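Local coordinates for protein Cyp101j2 (Sphingobium yanoikuyae, PDB 5KYO) that probably hydroxylates the monoterpene 1,8-cineole as a heme-dependent cytochrome P450 monooxygenase, at residues E261-C264 and I265-V269; R119-P122 and L123-P127; D240-S243 and R244-G248; G270-D273 and T274-M278; V182-F185 and M186-D190. One frame throughout, in Å; residues are numbered along the deposited sequence.

Along the chain the contacts come in the order interaction 2 (119-127), interaction 5 (182-190), interaction 3 (240-248), interaction 1 (261-269) and interaction 4 (270-278). Interaction 1 is the hub. Its helix 257-270 touches the loop of interaction 2, helix 241-246 of interaction 3 and helix 181-188 of interaction 5, with centres about 12 to 13 Å away, and runs on directly into interaction 4. Interactions 3 and 5 also meet each other, whereas the centres of interactions 2 and 5 lie about 23 Å apart without touching. Interactions 1, 2 and 4 all reach the heme, so this helix, probably the P450 I-helix, joins the heme pocket to the surrounding helices.

Interaction 1: residues E261-C264 and I265-V269; sequences ENIC and IQVLV. With HEM (protoporphyrin IX containing Fe), chain G.
Ile263 and Val267 meet one turn apart on helix 257-270, probably the first half of the long I-helix that crosses the heme in the cytochrome P450 fold. Branch methyls do the touching: CG2 of Ile263 lies 3.9 Å from CG2 of Val267. In Val267, chi1 of 167° sends CG1 anti to the backbone N, which turns CG2 back onto the preceding turn. Beta-branched side chains, stiff close to the backbone, suit this buried flank, and Phe185 of helix 181-188 rests against Val267.

The backbone contributes four bonds of the i to i+4 kind. Ile265 N reaches Glu261 O at 3.1 Å and Gln266 N reaches Asn262 O at 3.0 Å. Val267 N to Ile263 O, at 2.8 Å, is the shortest of the four, and Leu268 N gives to Cys264 O.

The polar side chains find their partners across the helix surface rather than along it. Glu261 forms salt bridges with Arg223 and Arg227, while Asn262 bonds Arg223 through OD1 and the carbonyl of Ile121 through ND2. These bonds satisfy a buried charge and a buried amide. Gln266 also sends NE2 to Ile121 O, weakly, while its OE1 lies 3.0 Å from Asn262 O, a pair of acceptors that should repel slightly.

Towards the heme the backbone itself comes close, with Gln266 O 3.9 Å from the methyl CMD and Val267 O 3.6 Å from the vinyl carbon CAC. Beside it, Val267 CG1 packs on the same vinyl group, 4.0 Å from CBC.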
# COMPACT_ATOMS: atom_id res chain seq x y z
N GLU A 261 -8.44 18.02 6.02
CA GLU A 261 -9.21 16.84 6.42
C GLU A 261 -8.99 15.71 5.42
O GLU A 261 -8.76 14.56 5.81
CB GLU A 261 -10.70 17.17 6.53
CG GLU A 261 -11.08 18.01 7.71
CD GLU A 261 -12.32 18.86 7.47
OE1 GLU A 261 -12.99 18.70 6.42
OE2 GLU A 261 -12.61 19.70 8.34
N ASN A 262 -9.06 16.05 4.13
CA ASN A 262 -8.86 15.08 3.06
C ASN A 262 -7.49 14.43 3.19
O ASN A 262 -7.37 13.21 3.09
CB ASN A 262 -9.02 15.75 1.68
CG ASN A 262 -10.48 15.99 1.32
OD1 ASN A 262 -11.37 15.75 2.13
ND2 ASN A 262 -10.72 16.45 0.10
N ILE A 263 -6.48 15.25 3.45
CA ILE A 263 -5.11 14.75 3.55
C ILE A 263 -4.93 13.84 4.77
O ILE A 263 -4.31 12.76 4.64
CB ILE A 263 -4.10 15.90 3.61
CG1 ILE A 263 -4.08 16.66 2.28
CG2 ILE A 263 -2.71 15.37 3.92
CD1 ILE A 263 -3.15 17.85 2.29
N CYS A 264 -5.44 14.25 5.93
CA CYS A 264 -5.43 13.40 7.12
C CYS A 264 -6.01 12.00 6.87
O CYS A 264 -5.39 10.99 7.26
CB CYS A 264 -6.20 14.04 8.26
SG CYS A 264 -5.31 15.41 9.06
N ILE A 265 -7.18 11.94 6.22
CA ILE A 265 -7.83 10.66 5.91
C ILE A 265 -6.97 9.83 4.96
O ILE A 265 -6.76 8.61 5.14
CB ILE A 265 -9.23 10.86 5.25
CG1 ILE A 265 -10.21 11.54 6.21
CG2 ILE A 265 -9.78 9.50 4.73
CD1 ILE A 265 -11.51 12.10 5.53
N GLN A 266 -6.49 10.49 3.91
CA GLN A 266 -5.69 9.82 2.91
C GLN A 266 -4.38 9.30 3.49
O GLN A 266 -3.93 8.22 3.14
CB GLN A 266 -5.43 10.76 1.72
CG GLN A 266 -6.70 11.11 0.94
CD GLN A 266 -6.56 12.39 0.13
OE1 GLN A 266 -5.79 13.29 0.49
NE2 GLN A 266 -7.31 12.49 -0.95
N VAL A 267 -3.78 10.05 4.40
CA VAL A 267 -2.56 9.62 5.09
C VAL A 267 -2.83 8.47 6.07
O VAL A 267 -2.05 7.51 6.14
CB VAL A 267 -1.89 10.82 5.83
CG1 VAL A 267 -0.84 10.35 6.79
CG2 VAL A 267 -1.30 11.79 4.80
N LEU A 268 -3.93 8.55 6.82
CA LEU A 268 -4.34 7.43 7.68
C LEU A 268 -4.61 6.13 6.89
O LEU A 268 -4.08 5.05 7.20
CB LEU A 268 -5.59 7.82 8.49
CG LEU A 268 -6.27 6.67 9.26
CD1 LEU A 268 -5.34 6.02 10.30
CD2 LEU A 268 -7.58 7.12 9.91
N VAL A 269 -5.42 6.23 5.86
CA VAL A 269 -5.74 5.02 5.10
C VAL A 269 -4.56 4.52 4.27
O VAL A 269 -4.35 3.30 4.15
CB VAL A 269 -6.97 5.27 4.21
CG1 VAL A 269 -7.02 4.29 3.04
CG2 VAL A 269 -8.22 5.17 5.06
CHA HEM G . 0.82 6.51 -2.48
CHB HEM G . 2.29 1.96 -1.64
CHC HEM G . 2.89 3.07 3.08
CHD HEM G . 0.54 7.22 2.37
C1A HEM G . 1.22 5.21 -2.71
C2A HEM G . 1.34 4.55 -4.00
C3A HEM G . 1.74 3.28 -3.75
C4A HEM G . 1.89 3.10 -2.32
CMA HEM G . 2.02 2.19 -4.83
CAA HEM G . 1.08 5.14 -5.41
CBA HEM G . -0.40 5.15 -5.78
CGA HEM G . -0.59 5.63 -7.19
O1A HEM G . -0.08 4.97 -8.14
O2A HEM G . -1.26 6.68 -7.40
C1B HEM G . 2.63 1.88 -0.29
C2B HEM G . 3.28 0.76 0.37
C3B HEM G . 3.43 1.07 1.68
C4B HEM G . 2.89 2.39 1.87
CMB HEM G . 3.71 -0.57 -0.30
CAB HEM G . 4.06 0.26 2.85
CBB HEM G . 4.69 -0.92 2.74
C1C HEM G . 2.34 4.30 3.29
C2C HEM G . 2.36 5.05 4.54
C3C HEM G . 1.70 6.19 4.34
C4C HEM G . 1.26 6.21 2.96
CMC HEM G . 3.03 4.51 5.82
CAC HEM G . 1.40 7.36 5.29
CBC HEM G . 1.92 7.51 6.51
C1D HEM G . 0.36 7.41 1.01
C2D HEM G . -0.35 8.52 0.41
C3D HEM G . -0.23 8.29 -1.08
C4D HEM G . 0.51 7.07 -1.26
CMD HEM G . -1.07 9.74 1.03
CAD HEM G . -0.84 9.19 -2.18
CBD HEM G . 0.25 10.03 -2.86
CGD HEM G . -0.40 10.89 -3.93
O1D HEM G . -0.16 12.12 -3.98
O2D HEM G . -1.20 10.32 -4.72
NA HEM G . 1.57 4.30 -1.71
NB HEM G . 2.41 2.85 0.66
NC HEM G . 1.67 5.05 2.35
ND HEM G . 0.83 6.58 0.01
FE HEM G . 1.78 4.76 0.29

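Interaction 2: residues R119-P122 and L123-P127; sequences RLIP and LSLDP. With HEM (protoporphyrin IX containing Fe), chain G.
Leu123 opens the second half of this loop by giving its N-H to Leu120 O, a weak bond of 3.2 Å, across a bend that the cis peptide bond before Pro122 helps to form. Its side chain turns to the heme instead, with CG 3.6 Å from the propionate oxygen O2D and CD2 beside the propionate carbon CAD, a fitting place for a branched apolar residue next to the aliphatic part of that arm. Ser124 N also approaches Leu120 O, weakly, at 3.4 Å. The small Ser124 side chain fits the tight bend: CB packs on Arg119 CG at 3.7 Å, and with chi1 at 54° OG is tucked against the Ile121 backbone, 3.3 Å from its CA. Leu125 N closes a type I beta turn on Pro122 O at 3.0 Å, coming from well above the carbonyl plane. Its two methyls part company, CD1 covering Pro122 CB at 3.9 Å and CD2 meeting Ile121 CG2 at 4.1 Å. Leu120 and Pro122 pack on Gln266 of helix 257-270. The whole is a turn-rich loop ahead of helix 131-140, probably the P450 C helix, forming part of the heme propionate pocket.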
# COMPACT_ATOMS: atom_id res chain seq x y z
N ARG A 119 -12.96 9.07 -5.08
CA ARG A 119 -12.24 10.21 -5.66
C ARG A 119 -12.22 11.40 -4.71
O ARG A 119 -13.28 11.93 -4.36
CB ARG A 119 -12.89 10.62 -6.98
CG ARG A 119 -12.16 11.73 -7.71
CD ARG A 119 -12.85 12.10 -9.03
NE ARG A 119 -13.18 10.91 -9.83
CZ ARG A 119 -14.42 10.59 -10.21
NH1 ARG A 119 -15.43 11.39 -9.89
NH2 ARG A 119 -14.64 9.50 -10.94
N LEU A 120 -11.02 11.82 -4.31
CA LEU A 120 -10.87 12.88 -3.32
C LEU A 120 -9.59 13.68 -3.58
O LEU A 120 -8.49 13.12 -3.59
CB LEU A 120 -10.86 12.29 -1.91
CG LEU A 120 -11.14 13.18 -0.71
CD1 LEU A 120 -12.55 13.73 -0.77
CD2 LEU A 120 -10.93 12.41 0.58
N ILE A 121 -9.71 14.98 -3.81
CA ILE A 121 -8.51 15.81 -4.00
C ILE A 121 -7.73 15.83 -2.69
O ILE A 121 -8.33 15.73 -1.62
CB ILE A 121 -8.88 17.25 -4.45
CG1 ILE A 121 -9.32 18.11 -3.27
CG2 ILE A 121 -9.95 17.21 -5.52
CD1 ILE A 121 -9.61 19.52 -3.66
N PRO A 122 -6.38 15.92 -2.76
CA PRO A 122 -5.52 16.08 -3.94
C PRO A 122 -5.00 14.80 -4.60
O PRO A 122 -4.27 14.89 -5.58
CB PRO A 122 -4.33 16.84 -3.38
CG PRO A 122 -4.18 16.26 -1.97
CD PRO A 122 -5.61 16.01 -1.50
N LEU A 123 -5.35 13.63 -4.08
CA LEU A 123 -4.81 12.39 -4.66
C LEU A 123 -5.36 12.16 -6.06
O LEU A 123 -4.74 11.50 -6.90
CB LEU A 123 -5.13 11.20 -3.76
CG LEU A 123 -4.07 10.86 -2.70
CD1 LEU A 123 -3.65 12.10 -1.91
CD2 LEU A 123 -4.57 9.76 -1.76
N SER A 124 -6.53 12.74 -6.32
CA SER A 124 -7.18 12.66 -7.62
C SER A 124 -6.59 13.67 -8.61
O SER A 124 -6.90 13.62 -9.79
CB SER A 124 -8.68 12.89 -7.47
OG SER A 124 -8.92 14.10 -6.78
N LEU A 125 -5.74 14.57 -8.12
CA LEU A 125 -5.15 15.59 -8.99
C LEU A 125 -4.02 15.04 -9.86
O LEU A 125 -3.34 14.08 -9.49
CB LEU A 125 -4.61 16.75 -8.14
CG LEU A 125 -5.61 17.54 -7.29
CD1 LEU A 125 -4.92 18.76 -6.70
CD2 LEU A 125 -6.83 17.95 -8.10
N ASP A 126 -3.85 15.66 -11.03
CA ASP A 126 -2.69 15.41 -11.90
C ASP A 126 -1.80 16.62 -11.82
O ASP A 126 -2.26 17.71 -11.45
CB ASP A 126 -3.10 15.19 -13.36
CG ASP A 126 -3.96 13.97 -13.56
OD1 ASP A 126 -3.66 12.91 -12.97
OD2 ASP A 126 -4.95 14.07 -14.33
N PRO A 127 -0.52 16.47 -12.19
CA PRO A 127 0.25 17.70 -12.41
C PRO A 127 -0.36 18.48 -13.58
O PRO A 127 -0.94 17.86 -14.48
CB PRO A 127 1.66 17.19 -12.73
CG PRO A 127 1.72 15.81 -12.15
CD PRO A 127 0.32 15.26 -12.31
CHA HEM G . 0.82 6.51 -2.48
CHB HEM G . 2.29 1.96 -1.64
CHC HEM G . 2.89 3.07 3.08
CHD HEM G . 0.54 7.22 2.37
C1A HEM G . 1.22 5.21 -2.71
C2A HEM G . 1.34 4.55 -4.00
C3A HEM G . 1.74 3.28 -3.75
C4A HEM G . 1.89 3.10 -2.32
CMA HEM G . 2.02 2.19 -4.83
CAA HEM G . 1.08 5.14 -5.41
CBA HEM G . -0.40 5.15 -5.78
CGA HEM G . -0.59 5.63 -7.19
O1A HEM G . -0.08 4.97 -8.14
O2A HEM G . -1.26 6.68 -7.40
C1B HEM G . 2.63 1.88 -0.29
C2B HEM G . 3.28 0.76 0.37
C3B HEM G . 3.43 1.07 1.68
C4B HEM G . 2.89 2.39 1.87
CMB HEM G . 3.71 -0.57 -0.30
CAB HEM G . 4.06 0.26 2.85
CBB HEM G . 4.69 -0.92 2.74
C1C HEM G . 2.34 4.30 3.29
C2C HEM G . 2.36 5.05 4.54
C3C HEM G . 1.70 6.19 4.34
C4C HEM G . 1.26 6.21 2.96
CMC HEM G . 3.03 4.51 5.82
CAC HEM G . 1.40 7.36 5.29
CBC HEM G . 1.92 7.51 6.51
C1D HEM G . 0.36 7.41 1.01
C2D HEM G . -0.35 8.52 0.41
C3D HEM G . -0.23 8.29 -1.08
C4D HEM G . 0.51 7.07 -1.26
CMD HEM G . -1.07 9.74 1.03
CAD HEM G . -0.84 9.19 -2.18
CBD HEM G . 0.25 10.03 -2.86
CGD HEM G . -0.40 10.89 -3.93
O1D HEM G . -0.16 12.12 -3.98
O2D HEM G . -1.20 10.32 -4.72
NA HEM G . 1.57 4.30 -1.71
NB HEM G . 2.41 2.85 0.66
NC HEM G . 1.67 5.05 2.35
ND HEM G . 0.83 6.58 0.01
FE HEM G . 1.78 4.76 0.29

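Interaction 3: residues D240-S243 and R244-G248; sequences DMIS and RMING
Arg244 lays its side chain back across Met241 at about a right angle, in the first turn of helix 241-246, a short helix that is probably the H helix of the cytochrome P450 fold. From CB, 3.6 Å from Asp240 O, the chain passes CG, which lies 3.1 Å from the same oxygen, and CD still runs beside it. The chain then bends at chi3 (-53°), folding the guanidinium over the backbone. NE finds Asn140 OD1 on helix 131-140, and CZ sits above Met241, whose CA lies 3.4 Å from the guanidinium plane and over its centre. At the tip NH1 bonds Glu239 O and NH2 comes within 3.4 Å of Met241 CB. Arginine suits the place because its long aliphatic part covers the helix start while its flat end serves acceptors on both the preceding loop and a neighbouring helix. Cut back to alanine, the site would probably leave Glu239 O and Asn140 OD1 without these donors and uncover the backbone of Met241.

Asp240 is the N-cap. Its OD2 takes the N-H of Ser243 at 3.0 Å and its OD1 the Ser243 hydroxyl at 2.9 Å; OG is also bonded to Gly238 N. This gives a first-turn N-H, which has no preceding helical carbonyl to reach, its acceptor, and a salt bridge from OD2 to Arg233 probably stabilises the buried charge.

Ile242 CG2 meets Ile246 CD1 at 4.1 Å, with Ile242 facing Ile230 and Cys264. Of the two flexible methionines, Met245 faces Leu136 and Ile263, and Met241 CE ends 3.8 Å from Met245 SD.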
# COMPACT_ATOMS: atom_id res chain seq x y z
N ASP A 240 3.05 18.99 15.47
CA ASP A 240 2.49 17.83 14.79
C ASP A 240 2.20 18.11 13.33
O ASP A 240 2.30 19.25 12.88
CB ASP A 240 1.20 17.43 15.49
CG ASP A 240 0.17 18.55 15.46
OD1 ASP A 240 0.24 19.44 16.33
OD2 ASP A 240 -0.66 18.56 14.54
N MET A 241 1.79 17.09 12.59
CA MET A 241 1.63 17.24 11.14
C MET A 241 0.45 18.14 10.74
O MET A 241 0.53 18.84 9.72
CB MET A 241 1.49 15.86 10.48
CG MET A 241 1.50 15.94 8.96
SD MET A 241 1.36 14.32 8.19
CE MET A 241 1.10 14.76 6.47
N ILE A 242 -0.62 18.12 11.51
CA ILE A 242 -1.73 19.05 11.25
C ILE A 242 -1.28 20.51 11.39
O ILE A 242 -1.56 21.36 10.52
CB ILE A 242 -2.94 18.79 12.19
CG1 ILE A 242 -3.59 17.45 11.84
CG2 ILE A 242 -3.97 19.92 12.05
CD1 ILE A 242 -4.88 17.15 12.59
N SER A 243 -0.59 20.81 12.49
CA SER A 243 -0.06 22.16 12.68
C SER A 243 0.88 22.56 11.55
O SER A 243 0.87 23.71 11.11
CB SER A 243 0.66 22.28 14.03
OG SER A 243 -0.23 22.07 15.11
N ARG A 244 1.68 21.62 11.05
CA ARG A 244 2.66 21.91 10.01
C ARG A 244 1.98 22.20 8.71
O ARG A 244 2.37 23.11 7.96
CB ARG A 244 3.66 20.75 9.85
CG ARG A 244 4.53 20.53 11.07
CD ARG A 244 5.72 19.62 10.77
NE ARG A 244 5.34 18.34 10.15
CZ ARG A 244 5.15 17.21 10.83
NH1 ARG A 244 5.29 17.19 12.15
NH2 ARG A 244 4.82 16.10 10.19
N MET A 245 0.93 21.44 8.42
CA MET A 245 0.18 21.66 7.20
C MET A 245 -0.58 22.98 7.24
O MET A 245 -0.66 23.69 6.23
CB MET A 245 -0.77 20.49 6.95
CG MET A 245 -0.04 19.25 6.47
SD MET A 245 -1.12 17.84 6.21
CE MET A 245 -1.96 17.72 7.79
N ILE A 246 -1.12 23.31 8.41
CA ILE A 246 -1.82 24.57 8.65
C ILE A 246 -0.95 25.80 8.38
O ILE A 246 -1.41 26.79 7.80
CB ILE A 246 -2.34 24.64 10.11
CG1 ILE A 246 -3.68 23.92 10.25
CG2 ILE A 246 -2.52 26.07 10.55
CD1 ILE A 246 -4.23 23.99 11.68
N ASN A 247 0.30 25.73 8.82
CA ASN A 247 1.24 26.83 8.61
C ASN A 247 1.97 26.74 7.29
O ASN A 247 2.89 27.51 7.02
CB ASN A 247 2.25 26.89 9.75
CG ASN A 247 1.60 27.10 11.09
OD1 ASN A 247 1.83 26.35 12.04
ND2 ASN A 247 0.75 28.12 11.18
N GLY A 248 1.55 25.79 6.45
CA GLY A 248 2.09 25.69 5.11
C GLY A 248 1.22 26.43 4.11
O GLY A 248 0.17 26.97 4.45

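Interaction 4: residues G270-D273 and T274-M278; sequences GGLD and TVVNM. With HEM (protoporphyrin IX containing Fe), chain G.
At Gly271 and Leu272 the backbone leaves helical geometry, Leu272 taking phi/psi of -90°/-83° as the N-cap residue, and regular turns resume with Val276 N bonded to Leu272 O at 3.0 Å. Gly-Gly-Leu-Asp-Thr here fits the P450 I-helix signature (A/G)Gx(D/E)T, and the break is the familiar distortion beside the heme, consistent with the oxygen-binding groove of relatives.

Thr274 bridges the break: OG1 gives its hydrogen to Gly270 O over 2.7 Å. With chi1 at 49° the hydroxyl stands between the backbone N and the carbonyl carbon, pointing back along the chain, while the rest of the side chain lies over pyrrole ring B, CB 3.4 Å from C3B. A water accepts from Thr274 N at 3.1 Å and gives a weak bond to Gly270 O, so the carbonyl is met twice. A valine in place of Thr274 would probably leave Gly270 O without its hydroxyl donor and the break without this bridge.

Both glycines are fitted to the heme: Gly271 CA comes 3.3 Å from C2C, and a CB on either residue would collide with the porphyrin. Farther along, Leu272 CD1 packs loosely on Val276 CG2, facing Pro181. Apolar Val275 and Met278 border the vinyl group on ring B: Val275 CG2 stands 4.0 Å from CAB, and Met278 CB 3.8 Å from CBB.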
# COMPACT_ATOMS: atom_id res chain seq x y z
N GLY A 270 -3.78 5.45 3.75
CA GLY A 270 -2.68 5.13 2.85
C GLY A 270 -1.62 4.23 3.46
O GLY A 270 -0.93 3.48 2.76
N GLY A 271 -1.49 4.31 4.78
CA GLY A 271 -0.47 3.55 5.49
C GLY A 271 -1.04 2.47 6.38
O GLY A 271 -0.34 1.93 7.24
N LEU A 272 -2.32 2.16 6.19
CA LEU A 272 -2.96 1.11 6.98
C LEU A 272 -2.83 -0.28 6.31
O LEU A 272 -1.94 -1.04 6.65
CB LEU A 272 -4.44 1.47 7.24
CG LEU A 272 -5.29 0.57 8.15
CD1 LEU A 272 -4.58 0.20 9.43
CD2 LEU A 272 -6.62 1.27 8.47
N ASP A 273 -3.70 -0.61 5.36
CA ASP A 273 -3.63 -1.97 4.76
C ASP A 273 -2.29 -2.26 4.08
O ASP A 273 -1.82 -3.41 4.13
CB ASP A 273 -4.78 -2.16 3.75
CG ASP A 273 -6.13 -2.35 4.43
OD1 ASP A 273 -6.17 -2.44 5.68
OD2 ASP A 273 -7.15 -2.40 3.71
N THR A 274 -1.68 -1.25 3.45
CA THR A 274 -0.33 -1.38 2.88
C THR A 274 0.68 -1.95 3.90
O THR A 274 1.29 -2.99 3.67
CB THR A 274 0.23 -0.01 2.36
OG1 THR A 274 0.06 1.01 3.36
CG2 THR A 274 -0.44 0.45 1.07
N VAL A 275 0.86 -1.27 5.01
CA VAL A 275 1.82 -1.71 6.03
C VAL A 275 1.43 -3.05 6.67
O VAL A 275 2.29 -3.95 6.85
CB VAL A 275 1.96 -0.62 7.12
CG1 VAL A 275 2.70 -1.14 8.35
CG2 VAL A 275 2.66 0.60 6.53
N VAL A 276 0.15 -3.22 6.98
CA VAL A 276 -0.33 -4.47 7.58
C VAL A 276 -0.06 -5.66 6.62
O VAL A 276 0.45 -6.71 7.02
CB VAL A 276 -1.84 -4.41 7.92
CG1 VAL A 276 -2.39 -5.80 8.24
CG2 VAL A 276 -2.13 -3.47 9.11
N ASN A 277 -0.41 -5.47 5.34
CA ASN A 277 -0.24 -6.53 4.35
C ASN A 277 1.23 -6.78 4.05
O ASN A 277 1.65 -7.93 3.90
CB ASN A 277 -1.01 -6.17 3.08
CG ASN A 277 -2.49 -6.27 3.27
OD1 ASN A 277 -3.28 -6.03 2.36
ND2 ASN A 277 -2.89 -6.62 4.49
N MET A 278 2.03 -5.71 4.02
CA MET A 278 3.47 -5.89 3.78
C MET A 278 4.09 -6.69 4.91
O MET A 278 4.85 -7.62 4.68
CB MET A 278 4.20 -4.54 3.65
CG MET A 278 5.72 -4.65 3.47
SD MET A 278 6.27 -5.58 1.99
CE MET A 278 5.70 -4.46 0.69
CHA HEM G . 0.82 6.51 -2.48
CHB HEM G . 2.29 1.96 -1.64
CHC HEM G . 2.89 3.07 3.08
CHD HEM G . 0.54 7.22 2.37
C1A HEM G . 1.22 5.21 -2.71
C2A HEM G . 1.34 4.55 -4.00
C3A HEM G . 1.74 3.28 -3.75
C4A HEM G . 1.89 3.10 -2.32
CMA HEM G . 2.02 2.19 -4.83
CAA HEM G . 1.08 5.14 -5.41
CBA HEM G . -0.40 5.15 -5.78
CGA HEM G . -0.59 5.63 -7.19
O1A HEM G . -0.08 4.97 -8.14
O2A HEM G . -1.26 6.68 -7.40
C1B HEM G . 2.63 1.88 -0.29
C2B HEM G . 3.28 0.76 0.37
C3B HEM G . 3.43 1.07 1.68
C4B HEM G . 2.89 2.39 1.87
CMB HEM G . 3.71 -0.57 -0.30
CAB HEM G . 4.06 0.26 2.85
CBB HEM G . 4.69 -0.92 2.74
C1C HEM G . 2.34 4.30 3.29
C2C HEM G . 2.36 5.05 4.54
C3C HEM G . 1.70 6.19 4.34
C4C HEM G . 1.26 6.21 2.96
CMC HEM G . 3.03 4.51 5.82
CAC HEM G . 1.40 7.36 5.29
CBC HEM G . 1.92 7.51 6.51
C1D HEM G . 0.36 7.41 1.01
C2D HEM G . -0.35 8.52 0.41
C3D HEM G . -0.23 8.29 -1.08
C4D HEM G . 0.51 7.07 -1.26
CMD HEM G . -1.07 9.74 1.03
CAD HEM G . -0.84 9.19 -2.18
CBD HEM G . 0.25 10.03 -2.86
CGD HEM G . -0.40 10.89 -3.93
O1D HEM G . -0.16 12.12 -3.98
O2D HEM G . -1.20 10.32 -4.72
NA HEM G . 1.57 4.30 -1.71
NB HEM G . 2.41 2.85 0.66
NC HEM G . 1.67 5.05 2.35
ND HEM G . 0.83 6.58 0.01
FE HEM G . 1.78 4.76 0.29
O HOH W 1 -3.41 1.13 2.52

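Interaction 5: residues V182-F185 and M186-D190; sequences VRIF and MRIVD
Val189 sets its two methyls against the ring of Phe185, one turn earlier on helix 181-188, probably the E helix of the P450 fold. CG2 lies over one face, 4.0 Å from the centroid and 26° off the normal, a CH-pi contact displaced toward the rim, where CE2 is 3.6 Å away. CG1 reaches the far end of the ring, 3.8 Å from CZ. The Phe185 side chain leaves the helix with CG anti to its own N (chi1 169°), which also carries the ring to Val267 and Leu268 of helix 257-270.

Around this centre two further pairs pack along the helix. Ile184 CG2 touches Ile188 CD1 at 4.0 Å, on the flank facing helix 149-164. Val182 CG1 stands 4.2 Å from Met186 SD, where the supple thioether can follow the surface of helix 196-206.

At the backbone, Met186 N bonds Val182 O at 2.9 Å and Val189 N bonds Phe185 O at 3.0 Å. Between them Arg187 N divides itself, reaching Arg183 O at 3.3 Å and, weakly, Ile184 O, as the helix nears its end. The charged side chains lie outermost; Arg183 NH1 turns back to Gln179 O. Apolar side chains thus join this helix to its neighbours while the backbone bonds hold its own turns, with Arg233 donating to the carbonyls of Val189 and Asp190 just beyond the helix.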
# COMPACT_ATOMS: atom_id res chain seq x y z
N VAL A 182 -2.71 2.69 13.02
CA VAL A 182 -3.57 3.79 13.45
C VAL A 182 -2.88 4.49 14.61
O VAL A 182 -2.81 5.73 14.65
CB VAL A 182 -4.97 3.31 13.84
CG1 VAL A 182 -5.91 4.53 13.98
CG2 VAL A 182 -5.52 2.42 12.76
N ARG A 183 -2.34 3.71 15.53
CA ARG A 183 -1.56 4.26 16.64
C ARG A 183 -0.38 5.12 16.16
O ARG A 183 -0.10 6.15 16.75
CB ARG A 183 -1.04 3.13 17.55
CG ARG A 183 -2.11 2.43 18.37
CD ARG A 183 -1.45 1.53 19.40
NE ARG A 183 -2.39 1.00 20.39
CZ ARG A 183 -3.10 -0.10 20.24
NH1 ARG A 183 -3.00 -0.81 19.11
NH2 ARG A 183 -3.93 -0.49 21.21
N ILE A 184 0.30 4.70 15.11
CA ILE A 184 1.43 5.49 14.60
C ILE A 184 0.93 6.79 13.95
O ILE A 184 1.51 7.87 14.14
CB ILE A 184 2.25 4.70 13.60
CG1 ILE A 184 2.93 3.52 14.31
CG2 ILE A 184 3.29 5.59 12.89
CD1 ILE A 184 3.52 2.46 13.34
N PHE A 185 -0.12 6.67 13.14
CA PHE A 185 -0.75 7.85 12.55
C PHE A 185 -1.12 8.86 13.64
O PHE A 185 -0.89 10.07 13.49
CB PHE A 185 -1.98 7.46 11.75
CG PHE A 185 -2.82 8.63 11.33
CD1 PHE A 185 -2.48 9.37 10.19
CD2 PHE A 185 -3.92 9.02 12.07
CE1 PHE A 185 -3.25 10.47 9.81
CE2 PHE A 185 -4.69 10.12 11.69
CZ PHE A 185 -4.35 10.83 10.56
N MET A 186 -1.70 8.37 14.73
CA MET A 186 -2.23 9.24 15.76
C MET A 186 -1.11 10.00 16.47
O MET A 186 -1.33 11.08 17.00
CB MET A 186 -3.05 8.43 16.76
CG MET A 186 -4.35 7.88 16.18
SD MET A 186 -5.25 6.87 17.37
CE MET A 186 -5.73 8.10 18.58
N ARG A 187 0.10 9.43 16.48
CA ARG A 187 1.22 10.14 17.09
C ARG A 187 1.78 11.18 16.11
O ARG A 187 2.31 12.22 16.51
CB ARG A 187 2.31 9.15 17.53
CG ARG A 187 1.98 8.37 18.79
CD ARG A 187 1.84 9.31 20.00
NE ARG A 187 1.31 8.63 21.18
CZ ARG A 187 2.05 7.92 22.04
NH1 ARG A 187 3.36 7.80 21.85
NH2 ARG A 187 1.48 7.34 23.09
N ILE A 188 1.65 10.90 14.82
CA ILE A 188 2.12 11.80 13.78
C ILE A 188 1.29 13.10 13.80
O ILE A 188 1.82 14.22 13.73
CB ILE A 188 2.06 11.13 12.40
CG1 ILE A 188 3.25 10.15 12.27
CG2 ILE A 188 2.06 12.20 11.26
CD1 ILE A 188 3.12 9.15 11.14
N VAL A 189 -0.02 12.92 13.93
CA VAL A 189 -0.93 14.07 13.95
C VAL A 189 -1.32 14.49 15.38
O VAL A 189 -2.10 15.43 15.55
CB VAL A 189 -2.18 13.76 13.12
CG1 VAL A 189 -1.81 13.49 11.67
CG2 VAL A 189 -2.92 12.59 13.68
N ASP A 190 -0.74 13.82 16.39
CA ASP A 190 -0.95 14.13 17.83
C ASP A 190 -2.42 14.15 18.26
O ASP A 190 -2.98 15.19 18.64
CB ASP A 190 -0.30 15.46 18.21
CG ASP A 190 -0.33 15.71 19.71
OD1 ASP A 190 -0.48 14.75 20.48
OD2 ASP A 190 -0.21 16.89 20.11